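Local coordinates for protein WYL1 (Ruminococcus sp., PDB 6OAW) that probably modulates RNA targeting by the Type VI-D CRISPR-Cas system as a WYL-domain accessory protein, at residues Tyr355-Asn358 with Lys359-Lys362. Sequence-based numbering, arbitrary orientation.
Sequences YYFN and KFGK
F360 N donates to F357 O over 3.0 Å at an N-H...O angle of 163°, closing a type I beta turn from F357 to F360 where helix 350-357 gives way to the loop before strand 364-368. The turn brings three aromatic rings into one cluster. The edge of F357 meets the face of F360, with planes at 70° and CD1 of F357 over the ring centre. Y356 lies obliquely to F360, its CE2 3.5 Å from F360 CZ, while Y356 OH bonds to I325 O. With the F360 ring cut back to an alanine, the F357 edge is likely to lose the face it meets, and a gap to open beside Y356 CE2.

K359 reaches back over the helix end. Its CB leaves the backbone just after the N358-K359 peptide of the turn; CG, set between backbone N and carbonyl carbon, passes 3.7 Å from Y356 O. A near-extended run leaves CE 3.8 Å from Y356 O, and the bend at chi4 (-58°) then turns NZ in toward that oxygen. NZ donates to Y356 O at 2.9 Å, somewhat tilted from the carbonyl plane, and makes an off-centre cation-pi contact with the Y356 ring, 4.8 Å from its centroid. K359 NZ also donates to a water at 2.8 Å, which lies 3.1 Å from Y355 O and may donate to it.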
loop_
_atom_site.group_PDB
_atom_site.type_symbol
_atom_site.label_atom_id
_atom_site.label_comp_id
_atom_site.label_asym_id
_atom_site.label_seq_id
_atom_site.Cartn_x
_atom_site.Cartn_y
_atom_site.Cartn_z
ATOM N N TYR B 355 7.165 -21.357 -7.386
ATOM C CA TYR B 355 6.940 -19.885 -7.400
ATOM C C TYR B 355 7.959 -19.201 -6.479
ATOM O O TYR B 355 8.270 -18.036 -6.710
ATOM C CB TYR B 355 5.520 -19.456 -7.004
ATOM C CG TYR B 355 4.413 -19.841 -7.950
ATOM C CD1 TYR B 355 4.669 -20.191 -9.264
ATOM C CD2 TYR B 355 3.094 -19.799 -7.541
ATOM C CE1 TYR B 355 3.640 -20.498 -10.142
ATOM C CE2 TYR B 355 2.057 -20.120 -8.395
ATOM C CZ TYR B 355 2.332 -20.468 -9.700
ATOM O OH TYR B 355 1.308 -20.754 -10.556
ATOM N N TYR B 356 8.540 -19.903 -5.509
ATOM C CA TYR B 356 9.539 -19.268 -4.618
ATOM C C TYR B 356 10.947 -19.319 -5.214
ATOM O O TYR B 356 11.672 -18.303 -5.166
ATOM C CB TYR B 356 9.569 -19.931 -3.255
ATOM C CG TYR B 356 10.417 -19.188 -2.270
ATOM C CD1 TYR B 356 10.011 -17.975 -1.748
ATOM C CD2 TYR B 356 11.668 -19.660 -1.908
ATOM C CE1 TYR B 356 10.795 -17.294 -0.835
ATOM C CE2 TYR B 356 12.477 -18.967 -1.024
ATOM C CZ TYR B 356 12.031 -17.789 -0.468
ATOM O OH TYR B 356 12.810 -17.105 0.430
ATOM N N PHE B 357 11.348 -20.490 -5.720
ATOM C CA PHE B 357 12.747 -20.725 -6.135
ATOM C C PHE B 357 12.949 -20.418 -7.627
ATOM O O PHE B 357 14.102 -20.465 -8.061
ATOM C CB PHE B 357 13.181 -22.119 -5.722
ATOM C CG PHE B 357 13.364 -22.274 -4.243
ATOM C CD1 PHE B 357 14.369 -21.588 -3.589
ATOM C CD2 PHE B 357 12.551 -23.132 -3.511
ATOM C CE1 PHE B 357 14.548 -21.769 -2.227
ATOM C CE2 PHE B 357 12.715 -23.278 -2.146
ATOM C CZ PHE B 357 13.724 -22.611 -1.510
ATOM N N ASN B 358 11.902 -20.071 -8.377
ATOM C CA ASN B 358 12.071 -19.727 -9.811
ATOM C C ASN B 358 13.023 -18.531 -9.986
ATOM O O ASN B 358 13.626 -18.454 -11.063
ATOM C CB ASN B 358 10.742 -19.503 -10.535
ATOM C CG ASN B 358 9.893 -18.384 -9.971
ATOM O OD1 ASN B 358 10.359 -17.628 -9.119
ATOM N ND2 ASN B 358 8.673 -18.274 -10.480
ATOM N N LYS B 359 13.187 -17.650 -8.984
ATOM C CA LYS B 359 14.121 -16.499 -9.070
ATOM C C LYS B 359 15.491 -16.807 -8.459
ATOM O O LYS B 359 16.311 -15.928 -8.416
ATOM C CB LYS B 359 13.524 -15.266 -8.405
ATOM C CG LYS B 359 13.123 -15.458 -6.944
ATOM C CD LYS B 359 12.632 -14.237 -6.289
ATOM C CE LYS B 359 12.024 -14.550 -4.951
ATOM N NZ LYS B 359 10.920 -15.520 -5.099
ATOM N N PHE B 360 15.789 -18.023 -8.028
ATOM C CA PHE B 360 17.044 -18.298 -7.275
ATOM C C PHE B 360 18.170 -18.770 -8.190
ATOM O O PHE B 360 19.288 -18.749 -7.735
ATOM C CB PHE B 360 16.787 -19.349 -6.204
ATOM C CG PHE B 360 16.345 -18.808 -4.877
ATOM C CD1 PHE B 360 15.129 -18.154 -4.738
ATOM C CD2 PHE B 360 17.126 -19.001 -3.749
ATOM C CE1 PHE B 360 14.720 -17.694 -3.494
ATOM C CE2 PHE B 360 16.727 -18.505 -2.524
ATOM C CZ PHE B 360 15.523 -17.858 -2.396
ATOM N N GLY B 361 17.870 -19.246 -9.403
ATOM C CA GLY B 361 18.862 -19.861 -10.292
ATOM C C GLY B 361 19.694 -20.895 -9.560
ATOM O O GLY B 361 19.104 -21.757 -8.929
ATOM N N LYS B 362 21.020 -20.776 -9.633
ATOM C CA LYS B 362 21.960 -21.763 -9.072
ATOM C C LYS B 362 21.907 -21.798 -7.539
ATOM O O LYS B 362 22.455 -22.757 -6.988
ATOM C CB LYS B 362 23.372 -21.454 -9.551
ATOM C CG LYS B 362 24.043 -20.270 -8.867
ATOM C CD LYS B 362 25.540 -20.250 -9.111
ATOM C CE LYS B 362 26.231 -19.166 -8.297
HETATM O O HOH W 1 9.681 -15.407 -7.552
#